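Local coordinates for fibronectin-binding protein (Streptococcus pyogenes, PDB 5A0L) that probably attaches the bacterium covalently to its host through an internal thioester in this N-terminal domain of a surface adhesin, at residues Asn116-Asp120 with Leu121-Leu125; Pro174-Glu177 with Ala178-Asn182. All blocks are in the same frame, centred on the assembly; numbering follows the deposited sequence.

Contact 1 (Asn116-Asp120 with Leu121-Leu125); sequences NGIED and LNAIL
Asn-122 meets two residues of the loop that leads into its helix, Ile-118 and Glu-119. Its CB sits 3.5 Å from the branch methyl CG2 of Ile-118 and equally near the carbonyl oxygen of Glu-119. CG lies anti to the carbonyl carbon (chi1 -69°), which runs the amide back along the Glu-119 side chain. The two side chains lie side by side and point the same way. Their amide and carboxylate planes are 16° apart. ND2 of Asn-122 stops 3.8 Å from OE1 of Glu-119, and a water joins them. The water donates to Glu-119 OE1 and accepts from Asn-122 ND2, each at 3.0 Å. Gln-160 of helix 158-172 takes both Asn-122 ND2 and Glu-119 N on its OE1, which ties the loop and the helix start to that helix. Asn-122 OD1 bonds to the hydroxyl of Tyr-32, so both ends of this buried amide are satisfied.

The arrangement is the N-terminal start of helix 120-135, with Glu-119 at the N-cap position. Ala-123 N donates to Glu-119 O at 2.8 Å, and Ile-124 N to Asp-120 O at 2.9 Å.

Ile-118 is buried beside the first turn. Its CG2, anti to the backbone N, reaches to within 3.4 Å of Ala-123 N and 3.9 Å of Ala-123 CB. The same side chain packs on Leu-163 and Ala-167 of helix 158-172. Ile-124 packs on Gln-46 and Tyr-48 of strand 45-49, with its CG1 passing beside Asp-120 O.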
# COMPACT_ATOMS: atom_id res chain seq x y z
N ASN A 116 -2.44 -13.37 9.13
CA ASN A 116 -3.49 -14.18 9.76
C ASN A 116 -3.93 -13.58 11.08
O ASN A 116 -3.12 -13.28 11.95
CB ASN A 116 -2.99 -15.58 10.07
CG ASN A 116 -2.82 -16.45 8.84
OD1 ASN A 116 -3.24 -16.13 7.72
ND2 ASN A 116 -2.20 -17.62 9.07
N GLY A 117 -5.25 -13.41 11.22
CA GLY A 117 -5.82 -12.91 12.47
C GLY A 117 -5.81 -11.42 12.66
O GLY A 117 -6.32 -10.92 13.65
N ILE A 118 -5.15 -10.69 11.76
CA ILE A 118 -5.10 -9.23 11.84
C ILE A 118 -6.34 -8.67 11.14
O ILE A 118 -6.62 -9.02 10.02
CB ILE A 118 -3.79 -8.68 11.21
CG1 ILE A 118 -2.57 -9.29 11.89
CG2 ILE A 118 -3.78 -7.17 11.33
CD1 ILE A 118 -1.23 -8.86 11.33
N GLU A 119 -7.06 -7.80 11.86
CA GLU A 119 -8.24 -7.19 11.30
C GLU A 119 -7.86 -6.40 10.05
O GLU A 119 -6.77 -5.83 9.98
CB GLU A 119 -8.90 -6.27 12.33
CG GLU A 119 -9.44 -6.99 13.54
CD GLU A 119 -9.82 -6.09 14.70
OE1 GLU A 119 -9.80 -4.85 14.58
OE2 GLU A 119 -10.15 -6.65 15.77
N ASP A 120 -8.76 -6.33 9.08
CA ASP A 120 -8.44 -5.76 7.77
C ASP A 120 -7.77 -4.37 7.87
O ASP A 120 -6.76 -4.13 7.21
CB ASP A 120 -9.68 -5.63 6.90
CG ASP A 120 -10.26 -6.98 6.50
OD1 ASP A 120 -9.66 -8.03 6.78
OD2 ASP A 120 -11.36 -6.95 5.93
N LEU A 121 -8.33 -3.45 8.65
CA LEU A 121 -7.75 -2.10 8.67
C LEU A 121 -6.37 -2.10 9.29
O LEU A 121 -5.51 -1.29 8.89
CB LEU A 121 -8.70 -1.13 9.39
CG LEU A 121 -9.97 -0.78 8.61
CD1 LEU A 121 -11.02 -0.11 9.51
CD2 LEU A 121 -9.68 0.09 7.39
N ASN A 122 -6.14 -2.96 10.28
CA ASN A 122 -4.80 -3.12 10.85
C ASN A 122 -3.82 -3.79 9.86
O ASN A 122 -2.63 -3.46 9.88
CB ASN A 122 -4.86 -3.91 12.15
CG ASN A 122 -5.53 -3.16 13.27
OD1 ASN A 122 -5.47 -1.94 13.33
ND2 ASN A 122 -6.17 -3.91 14.19
N ALA A 123 -4.32 -4.71 9.05
CA ALA A 123 -3.49 -5.41 8.08
C ALA A 123 -3.07 -4.43 6.99
O ALA A 123 -1.91 -4.46 6.51
CB ALA A 123 -4.22 -6.60 7.51
N ILE A 124 -4.00 -3.59 6.55
CA ILE A 124 -3.67 -2.51 5.59
C ILE A 124 -2.60 -1.60 6.22
O ILE A 124 -1.63 -1.24 5.56
CB ILE A 124 -4.95 -1.74 5.23
CG1 ILE A 124 -5.87 -2.60 4.37
CG2 ILE A 124 -4.62 -0.44 4.50
CD1 ILE A 124 -7.27 -2.06 4.22
N LEU A 125 -2.78 -1.24 7.47
CA LEU A 125 -1.84 -0.34 8.14
C LEU A 125 -0.44 -0.94 8.20
O LEU A 125 0.57 -0.24 7.95
CB LEU A 125 -2.37 0.05 9.51
CG LEU A 125 -1.56 1.02 10.33
CD1 LEU A 125 -1.31 2.33 9.59
CD2 LEU A 125 -2.32 1.25 11.65
O HOH W 1 -8.06 -3.22 16.41

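Contact 2 (Pro174-Glu177 with Ala178-Asn182); sequences PNLE and ATAAN
Thr-179 turns its side chain back over the carbonyl of Asn-175, one turn earlier. OG1 of Thr-179 stands between its own backbone N and carbonyl carbon (chi1 59°), which brings it 3.2 Å from Asn-175 O. CG2 of Thr-179 lies on the other branch, 4.4 Å from Asn-175 CB, a loose approach on the exposed side.

The backbone makes a single short helix, 176-179, with Asn-175 at the N-cap position. The Asn-175 side chain makes no capping bond, and a bound zinc ion lies about 4 Å from it. Thr-179 N donates to Asn-175 O at 3.1 Å. Ala-178 N reaches the same oxygen in a weak, bent bond (122° at hydrogen). Ala-180 N donates to Leu-176 O at 3.0 Å. The chain leaves helical angles at Ala-180. There Lys-183 NZ bonds to both Glu-177 O and Ala-180 O.

Leu-176 and Ala-180 are both buried. The methyl of Ala-180 is 3.3 Å from Leu-176 O, and its approach to Leu-176 CD1 is a loose 4.3 Å. Leu-176 continues onto Asn-101 and Asn-105 of helix 92-105 and onto Phe-114. Glu-177 bends at chi2 (-86°), which folds its carboxylate back beside Ala-178. The same side chain touches Lys-97 and Asn-101.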
# COMPACT_ATOMS: atom_id res chain seq x y z
N PRO A 174 15.12 -8.46 4.59
CA PRO A 174 15.68 -8.48 3.24
C PRO A 174 15.68 -9.84 2.57
O PRO A 174 15.74 -9.91 1.34
CB PRO A 174 17.12 -7.98 3.43
CG PRO A 174 17.42 -8.33 4.85
CD PRO A 174 16.12 -8.11 5.59
N ASN A 175 15.51 -10.91 3.36
CA ASN A 175 15.48 -12.27 2.84
C ASN A 175 14.08 -12.83 2.66
O ASN A 175 13.94 -14.03 2.43
CB ASN A 175 16.28 -13.19 3.76
CG ASN A 175 17.76 -12.84 3.82
OD1 ASN A 175 18.33 -12.65 4.91
ND2 ASN A 175 18.37 -12.83 2.70
N LEU A 176 13.06 -11.97 2.68
CA LEU A 176 11.67 -12.43 2.59
C LEU A 176 11.48 -13.38 1.40
O LEU A 176 10.86 -14.45 1.53
CB LEU A 176 10.75 -11.21 2.46
CG LEU A 176 9.27 -11.50 2.18
CD1 LEU A 176 8.65 -12.44 3.19
CD2 LEU A 176 8.49 -10.20 2.13
N GLU A 177 11.93 -12.98 0.21
CA GLU A 177 11.69 -13.80 -0.99
C GLU A 177 12.33 -15.18 -0.87
O GLU A 177 11.78 -16.14 -1.36
CB GLU A 177 12.18 -13.07 -2.25
CG GLU A 177 12.01 -13.86 -3.55
CD GLU A 177 13.13 -14.82 -3.88
OE1 GLU A 177 14.25 -14.63 -3.38
OE2 GLU A 177 12.87 -15.77 -4.67
N ALA A 178 13.52 -15.25 -0.27
CA ALA A 178 14.27 -16.48 -0.17
C ALA A 178 13.65 -17.45 0.82
O ALA A 178 13.67 -18.65 0.58
CB ALA A 178 15.72 -16.18 0.24
N THR A 179 13.13 -16.94 1.94
CA THR A 179 12.64 -17.80 3.00
C THR A 179 11.13 -18.10 2.96
O THR A 179 10.67 -19.10 3.55
CB THR A 179 13.01 -17.22 4.36
OG1 THR A 179 12.45 -15.93 4.49
CG2 THR A 179 14.52 -17.10 4.51
N ALA A 180 10.34 -17.29 2.27
CA ALA A 180 8.91 -17.52 2.20
C ALA A 180 8.67 -18.80 1.41
O ALA A 180 9.24 -19.01 0.36
CB ALA A 180 8.23 -16.37 1.53
N ALA A 181 7.81 -19.67 1.93
CA ALA A 181 7.55 -20.90 1.21
C ALA A 181 6.77 -20.70 -0.09
O ALA A 181 7.02 -21.34 -1.11
CB ALA A 181 6.84 -21.88 2.11
N ASN A 182 5.75 -19.85 -0.02
CA ASN A 182 4.90 -19.59 -1.19
C ASN A 182 5.48 -18.37 -1.92
O ASN A 182 5.51 -17.27 -1.38
CB ASN A 182 3.45 -19.38 -0.75
CG ASN A 182 2.87 -20.62 -0.10
OD1 ASN A 182 3.08 -21.75 -0.56
ND2 ASN A 182 2.18 -20.43 1.02

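Overall arrangement
From the N terminus, the six-stranded antiparallel barrel comes first in part, followed by helix 92-105. Contact 1 then turns the loop after that helix into helix 120-135. Its side chains reach strand 45-49 of the barrel and also helix 158-172. The chain continues through helix 158-172 to contact 2, where helix 176-179 begins and ends before strand 191-195. Contact 2 rests on helix 92-105. Each contact closes within one continuous stretch, and they follow in series without nesting or crossing. The centres of contact 1 and contact 2 are 21 Å apart. The nearest atoms of contact 1 and contact 2 are about 10 Å apart, so the two do not touch.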